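Local coordinates for uncharacterized protein conserved in bacteria (Cupriavidus necator, PDB 5DMH) that catalyses the ATP-dependent phosphorylation of 3-oxo-tetronate to 3-oxo-tetronate 4-phosphate, as a member of the four-carbon acid sugar kinase family, at residues S118-T123 / R189-Q194; A167-S172 / T180-A185; V290-A295 / Y345-P350; D317-A322 / Q357-V362; V376-L381 / V400-V405. All coordinates share one frame; numbering follows the deposited sequence.

Contact 1 (S118-T123 / R189-Q194)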
# COMPACT_ATOMS: atom_id res chain seq x y z
N SER A 118 -3.98 5.92 -0.17
CA SER A 118 -4.19 7.34 -0.43
C SER A 118 -5.61 7.64 -0.90
O SER A 118 -6.01 8.80 -0.93
CB SER A 118 -3.13 7.89 -1.39
OG SER A 118 -3.10 7.22 -2.63
N THR A 119 -6.37 6.61 -1.25
CA THR A 119 -7.78 6.80 -1.57
C THR A 119 -8.72 6.34 -0.44
O THR A 119 -9.94 6.26 -0.61
CB THR A 119 -8.19 6.18 -2.95
OG1 THR A 119 -7.55 4.91 -3.14
CG2 THR A 119 -7.78 7.09 -4.09
N PHE A 120 -8.13 6.06 0.72
CA PHE A 120 -8.82 5.87 1.99
C PHE A 120 -9.64 4.59 2.00
O PHE A 120 -10.60 4.50 2.73
CB PHE A 120 -9.69 7.07 2.35
CG PHE A 120 -9.71 7.40 3.84
CD1 PHE A 120 -8.54 7.76 4.50
CD2 PHE A 120 -10.89 7.38 4.55
CE1 PHE A 120 -8.56 8.10 5.88
CE2 PHE A 120 -10.91 7.71 5.90
CZ PHE A 120 -9.74 8.07 6.55
N ASP A 121 -9.20 3.62 1.20
CA ASP A 121 -9.92 2.39 0.94
C ASP A 121 -10.38 1.71 2.23
O ASP A 121 -9.58 1.30 3.06
CB ASP A 121 -9.05 1.42 0.12
CG ASP A 121 -8.65 1.97 -1.22
OD1 ASP A 121 -8.52 3.21 -1.33
OD2 ASP A 121 -8.48 1.17 -2.19
N SER A 122 -11.70 1.65 2.40
CA SER A 122 -12.32 1.14 3.62
C SER A 122 -13.82 1.05 3.38
O SER A 122 -14.33 1.48 2.31
CB SER A 122 -12.05 2.08 4.80
OG SER A 122 -12.51 3.40 4.55
N THR A 123 -14.51 0.56 4.40
CA THR A 123 -15.97 0.59 4.45
C THR A 123 -16.35 1.14 5.84
O THR A 123 -15.47 1.35 6.70
CB THR A 123 -16.60 -0.82 4.24
OG1 THR A 123 -16.47 -1.59 5.44
CG2 THR A 123 -15.98 -1.57 3.04
N ARG A 189 -16.49 12.64 7.60
CA ARG A 189 -17.73 11.85 7.71
C ARG A 189 -17.43 10.35 7.52
O ARG A 189 -17.89 9.52 8.29
CB ARG A 189 -18.73 12.36 6.67
CG ARG A 189 -20.10 11.73 6.67
CD ARG A 189 -21.08 12.63 5.88
NE ARG A 189 -20.64 12.83 4.50
CZ ARG A 189 -21.02 13.84 3.71
NH1 ARG A 189 -21.86 14.78 4.15
NH2 ARG A 189 -20.57 13.92 2.47
N VAL A 190 -16.63 10.02 6.51
CA VAL A 190 -16.27 8.63 6.24
C VAL A 190 -15.55 8.00 7.44
O VAL A 190 -15.90 6.93 7.90
CB VAL A 190 -15.39 8.53 4.97
CG1 VAL A 190 -14.79 7.12 4.79
CG2 VAL A 190 -16.19 8.93 3.73
N LEU A 191 -14.53 8.69 7.97
CA LEU A 191 -13.77 8.15 9.07
C LEU A 191 -14.63 8.06 10.34
O LEU A 191 -14.54 7.07 11.10
CB LEU A 191 -12.52 9.00 9.33
CG LEU A 191 -11.54 8.50 10.41
CD1 LEU A 191 -11.18 7.02 10.24
CD2 LEU A 191 -10.30 9.36 10.40
N GLN A 192 -15.45 9.08 10.58
CA GLN A 192 -16.31 9.08 11.77
C GLN A 192 -17.21 7.83 11.78
O GLN A 192 -17.44 7.23 12.82
CB GLN A 192 -17.17 10.36 11.86
CG GLN A 192 -17.96 10.49 13.17
CD GLN A 192 -17.08 10.48 14.40
OE1 GLN A 192 -16.59 11.52 14.83
NE2 GLN A 192 -16.85 9.29 14.95
N ARG A 193 -17.64 7.39 10.59
CA ARG A 193 -18.58 6.26 10.53
C ARG A 193 -17.97 4.95 10.98
O ARG A 193 -18.68 4.03 11.42
CB ARG A 193 -19.16 6.12 9.14
CG ARG A 193 -20.30 7.06 8.89
CD ARG A 193 -21.12 6.61 7.71
NE ARG A 193 -20.49 7.01 6.46
CZ ARG A 193 -20.84 8.06 5.72
NH1 ARG A 193 -21.85 8.85 6.08
NH2 ARG A 193 -20.17 8.31 4.59
N GLN A 194 -16.66 4.86 10.90
CA GLN A 194 -15.95 3.66 11.28
C GLN A 194 -15.12 3.87 12.56
O GLN A 194 -14.21 3.09 12.86
CB GLN A 194 -15.09 3.17 10.12
CG GLN A 194 -14.08 4.15 9.61
CD GLN A 194 -13.28 3.61 8.44
OE1 GLN A 194 -12.42 2.77 8.61
NE2 GLN A 194 -13.55 4.13 7.24
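Gln194 starts with CG between its own backbone N and carbonyl carbon (chi1 58°) and then runs fully extended (chi2 -179°), which carries its amide to Ser122. Gln194 NE2 donates to Ser122 OG at 3.0 Å; the bond is nearly straight (162° at the hydrogen) and the hydroxyl sits in the amide plane. Ser122 OG passes its own proton back to Phe120 O at 2.9 Å, so the hydroxyl is gripped as both acceptor and donor. The other end of the amide is held as well, Gln194 OE1 accepting from Gly129 N. Next to these bonds the Phe120 ring meets the helix by its edge: CD2 lies 3.9 Å from Val190 CG1, in the ring plane, while CE2 reaches Leu191 CB at 4.0 Å. Ile128 touches both sides of the seam. Here the loop that follows strand 111-115 is pinned to the C-terminal end of helix 187-193, a buried join within the sugar-binding N-terminal domain.

Contact 2 (A167-S172 / T180-A185)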
# COMPACT_ATOMS: atom_id res chain seq x y z
N ALA A 167 -10.97 15.93 -9.53
CA ALA A 167 -12.22 15.24 -9.21
C ALA A 167 -12.26 14.86 -7.74
O ALA A 167 -11.26 14.47 -7.17
CB ALA A 167 -12.39 13.99 -10.06
N LEU A 168 -13.45 14.98 -7.16
CA LEU A 168 -13.72 14.41 -5.85
C LEU A 168 -13.55 12.89 -5.93
O LEU A 168 -13.75 12.26 -7.00
CB LEU A 168 -15.16 14.72 -5.43
CG LEU A 168 -15.47 16.17 -5.03
CD1 LEU A 168 -16.99 16.44 -5.08
CD2 LEU A 168 -14.90 16.45 -3.68
N LEU A 169 -13.19 12.31 -4.80
CA LEU A 169 -12.94 10.87 -4.69
C LEU A 169 -14.04 10.04 -5.32
O LEU A 169 -13.77 9.05 -6.01
CB LEU A 169 -12.82 10.49 -3.21
CG LEU A 169 -12.61 9.02 -2.83
CD1 LEU A 169 -11.26 8.56 -3.36
CD2 LEU A 169 -12.66 8.85 -1.31
N ASN A 170 -15.28 10.45 -5.07
CA ASN A 170 -16.44 9.67 -5.47
C ASN A 170 -16.88 9.91 -6.92
O ASN A 170 -17.85 9.34 -7.39
CB ASN A 170 -17.59 9.94 -4.51
CG ASN A 170 -18.06 11.39 -4.56
OD1 ASN A 170 -17.24 12.30 -4.56
ND2 ASN A 170 -19.35 11.59 -4.66
N GLU A 171 -16.12 10.73 -7.62
CA GLU A 171 -16.25 10.95 -9.06
C GLU A 171 -14.91 10.63 -9.79
O GLU A 171 -14.71 11.04 -10.95
CB GLU A 171 -16.61 12.41 -9.31
CG GLU A 171 -17.98 12.85 -8.85
CD GLU A 171 -18.25 14.32 -9.24
OE1 GLU A 171 -18.68 14.58 -10.37
OE2 GLU A 171 -17.97 15.21 -8.42
N SER A 172 -14.02 9.88 -9.14
CA SER A 172 -12.67 9.62 -9.62
C SER A 172 -12.47 8.23 -10.26
O SER A 172 -11.42 7.93 -10.85
CB SER A 172 -11.68 9.73 -8.45
OG SER A 172 -11.80 8.59 -7.61
N THR A 180 -14.08 -1.93 -2.03
CA THR A 180 -14.37 -0.77 -1.19
C THR A 180 -14.75 0.43 -2.06
O THR A 180 -13.96 1.37 -2.21
CB THR A 180 -13.18 -0.40 -0.30
OG1 THR A 180 -12.02 -0.20 -1.10
CG2 THR A 180 -12.90 -1.50 0.69
N PRO A 181 -15.96 0.38 -2.64
CA PRO A 181 -16.40 1.53 -3.43
C PRO A 181 -16.50 2.75 -2.50
O PRO A 181 -17.13 2.67 -1.45
CB PRO A 181 -17.76 1.10 -3.96
CG PRO A 181 -18.25 0.04 -3.00
CD PRO A 181 -17.01 -0.64 -2.50
N MSE A 182 -15.90 3.86 -2.93
CA MSE A 182 -15.87 5.09 -2.14
C MSE A 182 -16.85 6.07 -2.75
O MSE A 182 -16.59 6.66 -3.80
CB MSE A 182 -14.45 5.65 -2.13
CG MSE A 182 -13.42 4.62 -1.79
SE MSE A 182 -13.70 3.83 0.01
CE MSE A 182 -13.33 5.44 1.00
N THR A 183 -18.00 6.22 -2.09
CA THR A 183 -19.06 7.05 -2.63
C THR A 183 -19.18 8.43 -1.93
O THR A 183 -20.07 9.20 -2.25
CB THR A 183 -20.41 6.34 -2.56
OG1 THR A 183 -20.73 6.06 -1.20
CG2 THR A 183 -20.35 5.06 -3.33
N ASP A 184 -18.26 8.72 -1.02
CA ASP A 184 -18.29 9.94 -0.19
C ASP A 184 -16.88 10.52 -0.09
O ASP A 184 -15.98 9.86 0.39
CB ASP A 184 -18.80 9.60 1.22
CG ASP A 184 -19.07 10.85 2.08
OD1 ASP A 184 -18.71 11.97 1.66
OD2 ASP A 184 -19.67 10.69 3.17
N ALA A 185 -16.68 11.76 -0.54
CA ALA A 185 -15.35 12.37 -0.54
C ALA A 185 -15.04 13.07 0.75
O ALA A 185 -13.91 13.51 0.96
CB ALA A 185 -15.20 13.35 -1.71
O HOH W 1 -21.58 9.30 -4.58
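The two backbones come close at Asn170 and Thr183, whose CA atoms are 4.7 Å apart, and at Leu169 and Ala185, where the 3-10 turn 169-170 lies against a loop with no regular structure. Asn170 presses in with its backbone and CB: its CA makes a bent CA-H...O contact with Met182 O, 3.4 Å away, and CB lies as close to Thr183 C, at 3.4 Å. With CG between the backbone N and the carbonyl carbon (chi1 64°), the amide is set against the 180-185 loop; OD1 rests on Ala185 CB, and ND2 donates to a water that in turn donates to Thr183 O at 2.8 Å. The turn itself follows the last strand of a small antiparallel sheet, 155-158, 161-164 and 167-168, and the 180-185 loop is fastened to the same sheet, since both Leu169 and Ala185 make backbone hydrogen bonds with Leu162. Ala185 CB is the apolar focus, met by Leu168 CD2 at 3.7 Å and by Leu169 CB at 4.0 Å. Further along, Leu169 sends CD2 across to CB of selenomethionine Met182, 3.8 Å away. The Met182 chain, bent at both chi2 and chi3, curls its CE back to the fringe of the same leucine methyl. Met174 also packs on both Leu169 and Met182.

Contact 3 (V290-A295 / Y345-P350). With ADP (adenosine-5'-diphosphate), chain C.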
# COMPACT_ATOMS: atom_id res chain seq x y z
N VAL A 290 3.73 -10.96 -15.41
CA VAL A 290 2.89 -9.88 -14.91
C VAL A 290 1.57 -10.51 -14.50
O VAL A 290 1.01 -11.26 -15.27
CB VAL A 290 2.63 -8.80 -15.97
CG1 VAL A 290 1.93 -7.60 -15.37
CG2 VAL A 290 3.94 -8.38 -16.61
N LEU A 291 1.18 -10.27 -13.25
CA LEU A 291 -0.03 -10.82 -12.64
C LEU A 291 -0.93 -9.67 -12.24
O LEU A 291 -0.60 -8.90 -11.30
CB LEU A 291 0.34 -11.67 -11.44
CG LEU A 291 1.31 -12.82 -11.69
CD1 LEU A 291 1.68 -13.53 -10.40
CD2 LEU A 291 0.70 -13.80 -12.70
N ALA A 292 -2.07 -9.54 -12.91
CA ALA A 292 -2.92 -8.36 -12.71
C ALA A 292 -4.28 -8.72 -12.15
O ALA A 292 -5.08 -9.37 -12.82
CB ALA A 292 -3.05 -7.58 -14.00
N GLY A 293 -4.52 -8.33 -10.90
CA GLY A 293 -5.78 -8.54 -10.24
C GLY A 293 -6.53 -7.26 -9.90
O GLY A 293 -7.66 -7.32 -9.46
N SER A 294 -5.89 -6.10 -10.09
CA SER A 294 -6.58 -4.82 -9.98
C SER A 294 -7.59 -4.62 -11.11
O SER A 294 -7.33 -4.99 -12.24
CB SER A 294 -5.53 -3.70 -10.01
OG SER A 294 -6.12 -2.39 -9.95
N ALA A 295 -8.72 -4.00 -10.80
CA ALA A 295 -9.72 -3.61 -11.79
C ALA A 295 -9.75 -2.09 -12.06
O ALA A 295 -10.74 -1.57 -12.59
CB ALA A 295 -11.09 -4.04 -11.32
N TYR A 345 -4.29 -11.99 -16.31
CA TYR A 345 -5.08 -10.86 -15.81
C TYR A 345 -6.55 -11.18 -15.65
O TYR A 345 -7.12 -11.89 -16.45
CB TYR A 345 -4.94 -9.62 -16.72
CG TYR A 345 -5.61 -9.68 -18.09
CD1 TYR A 345 -5.00 -10.34 -19.13
CD2 TYR A 345 -6.85 -9.09 -18.31
CE1 TYR A 345 -5.59 -10.40 -20.39
CE2 TYR A 345 -7.45 -9.16 -19.55
CZ TYR A 345 -6.82 -9.82 -20.59
OH TYR A 345 -7.40 -9.87 -21.83
N ALA A 346 -7.13 -10.65 -14.59
CA ALA A 346 -8.57 -10.70 -14.38
C ALA A 346 -9.17 -9.32 -14.63
O ALA A 346 -10.39 -9.17 -14.68
CB ALA A 346 -8.87 -11.16 -12.98
N THR A 347 -8.29 -8.33 -14.72
CA THR A 347 -8.66 -6.93 -14.99
C THR A 347 -9.80 -6.78 -15.98
O THR A 347 -9.73 -7.27 -17.10
CB THR A 347 -7.41 -6.18 -15.48
OG1 THR A 347 -6.32 -6.48 -14.61
CG2 THR A 347 -7.64 -4.66 -15.53
N SER A 348 -10.86 -6.09 -15.54
CA SER A 348 -12.13 -5.99 -16.28
C SER A 348 -12.80 -4.63 -16.04
O SER A 348 -12.45 -3.93 -15.10
CB SER A 348 -13.12 -7.06 -15.80
OG SER A 348 -12.63 -8.38 -15.99
N SER A 349 -13.80 -4.30 -16.85
CA SER A 349 -14.54 -3.06 -16.66
C SER A 349 -15.45 -3.15 -15.43
O SER A 349 -15.78 -4.24 -15.00
CB SER A 349 -15.40 -2.74 -17.87
OG SER A 349 -16.45 -3.67 -18.04
N PRO A 350 -15.90 -2.01 -14.91
CA PRO A 350 -16.80 -2.01 -13.75
C PRO A 350 -18.10 -2.79 -14.00
O PRO A 350 -18.61 -3.51 -13.13
CB PRO A 350 -17.06 -0.52 -13.52
CG PRO A 350 -15.77 0.12 -14.02
CD PRO A 350 -15.43 -0.66 -15.25
PB ADP C . -6.38 -2.31 -6.17
O1B ADP C . -4.90 -2.09 -5.87
O2B ADP C . -6.74 -1.76 -7.54
O3B ADP C . -7.30 -1.86 -5.05
PA ADP C . -6.66 -5.11 -5.36
O1A ADP C . -5.93 -6.26 -5.92
O2A ADP C . -6.39 -4.58 -4.00
O3A ADP C . -6.55 -3.90 -6.45
O5' ADP C . -8.24 -5.39 -5.33
C5' ADP C . -8.95 -5.81 -6.49
C4' ADP C . -9.97 -6.87 -6.08
O4' ADP C . -10.92 -7.04 -7.12
C3' ADP C . -9.31 -8.22 -5.85
O3' ADP C . -9.96 -8.94 -4.78
C2' ADP C . -9.54 -8.91 -7.16
O2' ADP C . -9.39 -10.31 -7.08
C1' ADP C . -10.93 -8.41 -7.49
N9 ADP C . -11.20 -8.57 -8.92
C8 ADP C . -10.34 -8.33 -9.94
N7 ADP C . -10.91 -8.63 -11.12
C5 ADP C . -12.16 -9.07 -10.84
C6 ADP C . -13.28 -9.57 -11.63
N6 ADP C . -13.14 -9.60 -12.97
N1 ADP C . -14.41 -9.93 -10.98
C2 ADP C . -14.52 -9.86 -9.64
N3 ADP C . -13.53 -9.43 -8.83
C4 ADP C . -12.34 -9.04 -9.38
O HOH W 2 -13.41 -2.31 -12.97
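This contact forms part of the ADP site in the C-terminal domain, from the adenine to the beta-phosphate, where two neighbouring parallel strands, 288-292 and 343-345, run out into loops that hold the nucleotide. The last pairing between them joins Ala292 to Tyr345: Ala346 N donates to Ala292 O at 3.0 Å, almost straight at 167°, and Tyr345 CA adds a CA-H contact to the same oxygen. On the face carrying Ala292 CB and Tyr345 CB, these two carbons touch at 3.9 Å. Beyond the strand ends a side chain takes over from the backbone. Thr347 turns OG1 beside its own backbone N, anti to the carbonyl carbon (chi1 -47°), and donates to Ser294 O at 3.0 Å, nearly in line with that carbonyl. Farther out, a water sits 2.8 Å from both Ala295 O and Ser348 O, between the loops. Loops gathered at the C-terminal ends of parallel strands are a common place for nucleotides in alpha/beta folds, and each segment contributes a bond here. Ser294 OG donates to the beta-phosphate oxygen O2B of ADP at 2.6 Å, while Ala346 O accepts from ADP N6 at 3.3 Å. Ser348 OG donates to Ala346 O at 2.7 Å, so this carbonyl has two donors. His177, from the N-terminal domain, and Glu370 also bond the nucleotide.

Contact 4 (D317-A322 / Q357-V362). With ADP (adenosine-5'-diphosphate), chain C.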
# COMPACT_ATOMS: atom_id res chain seq x y z
N ASP A 317 -11.26 -15.82 -16.11
CA ASP A 317 -12.71 -15.63 -15.94
C ASP A 317 -13.12 -16.14 -14.57
O ASP A 317 -13.12 -17.34 -14.34
CB ASP A 317 -13.45 -16.43 -17.00
CG ASP A 317 -14.97 -16.30 -16.91
OD1 ASP A 317 -15.48 -15.66 -15.96
OD2 ASP A 317 -15.65 -16.86 -17.80
N PRO A 318 -13.51 -15.23 -13.66
CA PRO A 318 -13.88 -15.67 -12.31
C PRO A 318 -14.98 -16.73 -12.32
O PRO A 318 -15.06 -17.58 -11.43
CB PRO A 318 -14.38 -14.38 -11.66
CG PRO A 318 -13.67 -13.29 -12.40
CD PRO A 318 -13.65 -13.78 -13.82
N LEU A 319 -15.85 -16.69 -13.32
CA LEU A 319 -16.95 -17.65 -13.37
C LEU A 319 -16.43 -19.06 -13.65
O LEU A 319 -16.99 -20.04 -13.17
CB LEU A 319 -18.00 -17.23 -14.39
CG LEU A 319 -18.63 -15.85 -14.22
CD1 LEU A 319 -19.69 -15.66 -15.30
CD2 LEU A 319 -19.23 -15.70 -12.86
N ALA A 320 -15.35 -19.15 -14.43
CA ALA A 320 -14.67 -20.44 -14.67
C ALA A 320 -14.00 -20.97 -13.41
O ALA A 320 -14.04 -22.18 -13.13
CB ALA A 320 -13.66 -20.31 -15.80
N LEU A 321 -13.38 -20.07 -12.64
CA LEU A 321 -12.82 -20.44 -11.34
C LEU A 321 -13.88 -21.04 -10.41
O LEU A 321 -13.65 -22.09 -9.81
CB LEU A 321 -12.15 -19.22 -10.66
CG LEU A 321 -10.90 -18.68 -11.36
CD1 LEU A 321 -10.42 -17.39 -10.72
CD2 LEU A 321 -9.76 -19.71 -11.40
N ALA A 322 -15.03 -20.39 -10.32
CA ALA A 322 -16.12 -20.86 -9.47
C ALA A 322 -16.68 -22.20 -9.94
O ALA A 322 -17.09 -22.99 -9.11
CB ALA A 322 -17.24 -19.80 -9.39
N GLN A 357 -19.86 -10.30 -9.75
CA GLN A 357 -20.18 -10.21 -8.34
C GLN A 357 -21.64 -10.55 -8.06
O GLN A 357 -21.92 -11.20 -7.05
CB GLN A 357 -19.84 -8.82 -7.80
CG GLN A 357 -18.34 -8.51 -7.78
CD GLN A 357 -18.08 -7.10 -7.27
OE1 GLN A 357 -18.93 -6.21 -7.47
NE2 GLN A 357 -16.94 -6.87 -6.64
N ALA A 358 -22.55 -10.13 -8.94
CA ALA A 358 -23.97 -10.48 -8.79
C ALA A 358 -24.16 -11.99 -8.78
O ALA A 358 -25.03 -12.51 -8.11
CB ALA A 358 -24.82 -9.84 -9.91
N GLU A 359 -23.32 -12.69 -9.54
CA GLU A 359 -23.45 -14.15 -9.63
C GLU A 359 -22.75 -14.86 -8.46
O GLU A 359 -23.30 -15.81 -7.92
CB GLU A 359 -22.89 -14.63 -10.97
CG GLU A 359 -22.89 -16.14 -11.14
CD GLU A 359 -24.23 -16.69 -11.61
OE1 GLU A 359 -25.28 -16.09 -11.29
OE2 GLU A 359 -24.22 -17.72 -12.30
N LEU A 360 -21.57 -14.39 -8.06
CA LEU A 360 -20.72 -15.12 -7.10
C LEU A 360 -20.66 -14.52 -5.68
O LEU A 360 -20.31 -15.22 -4.73
CB LEU A 360 -19.28 -15.22 -7.64
CG LEU A 360 -18.97 -15.91 -8.99
CD1 LEU A 360 -17.46 -15.85 -9.25
CD2 LEU A 360 -19.44 -17.36 -9.02
N GLY A 361 -20.94 -13.22 -5.56
CA GLY A 361 -20.68 -12.47 -4.35
C GLY A 361 -19.37 -11.70 -4.43
O GLY A 361 -18.44 -12.14 -5.10
N VAL A 362 -19.27 -10.56 -3.75
CA VAL A 362 -18.08 -9.71 -3.86
C VAL A 362 -16.84 -10.38 -3.28
O VAL A 362 -15.80 -10.48 -3.94
CB VAL A 362 -18.35 -8.34 -3.14
CG1 VAL A 362 -17.09 -7.52 -3.01
CG2 VAL A 362 -19.47 -7.55 -3.88
PB ADP C . -6.38 -2.31 -6.17
O1B ADP C . -4.90 -2.09 -5.87
O2B ADP C . -6.74 -1.76 -7.54
O3B ADP C . -7.30 -1.86 -5.05
PA ADP C . -6.66 -5.11 -5.36
O1A ADP C . -5.93 -6.26 -5.92
O2A ADP C . -6.39 -4.58 -4.00
O3A ADP C . -6.55 -3.90 -6.45
O5' ADP C . -8.24 -5.39 -5.33
C5' ADP C . -8.95 -5.81 -6.49
C4' ADP C . -9.97 -6.87 -6.08
O4' ADP C . -10.92 -7.04 -7.12
C3' ADP C . -9.31 -8.22 -5.85
O3' ADP C . -9.96 -8.94 -4.78
C2' ADP C . -9.54 -8.91 -7.16
O2' ADP C . -9.39 -10.31 -7.08
C1' ADP C . -10.93 -8.41 -7.49
N9 ADP C . -11.20 -8.57 -8.92
C8 ADP C . -10.34 -8.33 -9.94
N7 ADP C . -10.91 -8.63 -11.12
C5 ADP C . -12.16 -9.07 -10.84
C6 ADP C . -13.28 -9.57 -11.63
N6 ADP C . -13.14 -9.60 -12.97
N1 ADP C . -14.41 -9.93 -10.98
C2 ADP C . -14.52 -9.86 -9.64
N3 ADP C . -13.53 -9.43 -8.83
C4 ADP C . -12.34 -9.04 -9.38
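Pro318, which touches Leu360 across the contact, lays its CG over one face of the adenine, toward the N1/N6 side, 3.7 Å from ADP N1. The other flat group is the Asp317 carboxylate: Asp317, the N-cap residue, accepts from Leu319 N at OD1 (2.9 Å), capping helix 318-322, and the N-H comes from above the carboxylate plane, 54° out of it. Between the helices the side-chain contacts are apolar. Leu360 CD2 presses on Ala322 CB at 3.3 Å, tighter than normal van der Waals contact, while Leu360 CD1 reaches Pro318 O at 3.7 Å. Leu319, with CG beside its backbone N (chi1 -57°), sends CD2 to Leu360 CG at 3.9 Å and to the CG of Glu359. Gly361, with positive phi, ends helix 350-360 right after Leu360. The short helix 318-322, just after strand 313-315, thus leans on the C-terminal turn of helix 350-360, and helix 362-382 touches both, through Leu368 and Val369 on one and Ala365 on the other.

Contact 5 (V376-L381 / V400-V405)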
# COMPACT_ATOMS: atom_id res chain seq x y z
N VAL A 376 -0.68 -19.29 -9.63
CA VAL A 376 0.16 -19.11 -10.80
C VAL A 376 1.55 -18.62 -10.36
O VAL A 376 2.55 -19.17 -10.77
CB VAL A 376 -0.43 -18.14 -11.81
CG1 VAL A 376 0.59 -17.82 -12.88
CG2 VAL A 376 -1.70 -18.74 -12.42
N ALA A 377 1.61 -17.64 -9.47
CA ALA A 377 2.92 -17.20 -8.98
C ALA A 377 3.74 -18.32 -8.32
O ALA A 377 4.94 -18.48 -8.57
CB ALA A 377 2.74 -16.04 -8.03
N ALA A 378 3.11 -19.10 -7.45
CA ALA A 378 3.81 -20.19 -6.76
C ALA A 378 4.33 -21.21 -7.77
O ALA A 378 5.47 -21.68 -7.66
CB ALA A 378 2.91 -20.86 -5.74
N GLY A 379 3.50 -21.55 -8.74
CA GLY A 379 3.88 -22.48 -9.79
C GLY A 379 5.06 -22.00 -10.60
O GLY A 379 5.97 -22.77 -10.94
N LEU A 380 5.07 -20.70 -10.88
CA LEU A 380 6.12 -20.10 -11.71
C LEU A 380 7.44 -20.02 -10.92
O LEU A 380 8.51 -20.30 -11.47
CB LEU A 380 5.67 -18.73 -12.24
CG LEU A 380 4.59 -18.73 -13.34
CD1 LEU A 380 4.22 -17.30 -13.74
CD2 LEU A 380 5.01 -19.51 -14.58
N LEU A 381 7.34 -19.73 -9.62
CA LEU A 381 8.48 -19.77 -8.73
C LEU A 381 9.14 -21.15 -8.78
O LEU A 381 10.37 -21.27 -8.85
CB LEU A 381 8.05 -19.45 -7.29
CG LEU A 381 9.14 -19.62 -6.22
CD1 LEU A 381 10.21 -18.58 -6.39
CD2 LEU A 381 8.52 -19.56 -4.83
N VAL A 400 2.48 -12.57 -2.87
CA VAL A 400 3.71 -12.57 -2.13
C VAL A 400 3.66 -13.57 -0.99
O VAL A 400 4.67 -14.24 -0.68
CB VAL A 400 4.02 -11.14 -1.64
CG1 VAL A 400 5.21 -11.11 -0.71
CG2 VAL A 400 4.28 -10.24 -2.84
N GLN A 401 2.49 -13.74 -0.39
CA GLN A 401 2.35 -14.78 0.62
C GLN A 401 2.52 -16.17 -0.01
O GLN A 401 3.15 -17.05 0.59
CB GLN A 401 1.03 -14.63 1.37
CG GLN A 401 1.05 -13.47 2.40
CD GLN A 401 -0.30 -13.24 3.12
OE1 GLN A 401 -1.37 -13.51 2.58
NE2 GLN A 401 -0.23 -12.77 4.36
N ALA A 402 1.98 -16.38 -1.21
CA ALA A 402 2.08 -17.70 -1.87
C ALA A 402 3.53 -18.00 -2.27
O ALA A 402 3.95 -19.16 -2.31
CB ALA A 402 1.17 -17.76 -3.08
N LEU A 403 4.28 -16.94 -2.59
CA LEU A 403 5.72 -17.07 -2.87
C LEU A 403 6.60 -17.32 -1.65
O LEU A 403 7.78 -17.65 -1.79
CB LEU A 403 6.23 -15.81 -3.57
CG LEU A 403 5.74 -15.53 -4.98
CD1 LEU A 403 6.17 -14.14 -5.40
CD2 LEU A 403 6.26 -16.58 -5.97
N GLY A 404 6.05 -17.16 -0.45
CA GLY A 404 6.81 -17.42 0.75
C GLY A 404 7.87 -16.37 1.09
O GLY A 404 8.78 -16.64 1.86
N VAL A 405 7.71 -15.16 0.56
CA VAL A 405 8.66 -14.09 0.78
C VAL A 405 8.60 -13.65 2.24
O VAL A 405 7.52 -13.44 2.77
CB VAL A 405 8.33 -12.90 -0.13
CG1 VAL A 405 9.22 -11.72 0.16
CG2 VAL A 405 8.47 -13.33 -1.59
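The side-chain contacts across this pair are apolar, joined by methyls resting on backbone carbonyls, and most of them run through one methyl group. Leu403 holds CG anti to its carbonyl carbon, beside the backbone N (chi1 -68°), and from there CD2 reaches into the surface of helix 362-382. Leu403 CD2 comes to 3.6 Å from Leu381 CB. The same Leu403 CD2 lies 4.1 Å from Ala377 CB. It also rests on a carbonyl already taken by the helical bond from Leu381 N, with 3.5 Å between Leu403 CD2 and Ala377 O. Ala377 and Leu381 are one turn apart, and both touch the methyl. Leu381 answers in the other direction: with CG anti to the backbone N (chi1 174°), its CD2 lies 3.7 Å from Leu403 O. A second, looser apolar pair stands beside this one, Ala378 CB facing Ala402 CB at 4.4 Å. With alanines on this side, the CA atoms of Ala378 and Leu403 come within 5.3 Å, consistent with their small size. In the nucleotide-binding domain these are consecutive helices, 362-382 and 393-403, linked through strand 387-391. As for backbone bonding, helix 393-403 closes in a Schellman motif at Gly404, whose positive phi turns the chain away just past Leu403; Gly404 N bonds to Gln401 O, and Val405 N makes a weak bond to Val400 O. Leu381 also touches Leu429.

In the fold
From the N terminus, contact 1 closes the first long loop, bringing the turn after strand 111-115 to helix 187-193, and contact 2 falls within that loop, itself closing a short one from strand 167-168 to the stretch before helix 187-193. The two touch, since Asp184 forms salt bridges with Arg189 and Arg193. Both lie in the sugar-binding domain, the rest in the nucleotide-binding domain. Contact 3 joins the ends of strands 288-292 and 343-345, contact 4 helices 318-322 and 350-360; they cross and both reach ADP, contact 3 at the beta-phosphate and adenine amino group, contact 4 over the adenine ring. Contact 5 closes last, between consecutive helices, and meets contact 3 where Leu291 packs on Val376 and Ala377.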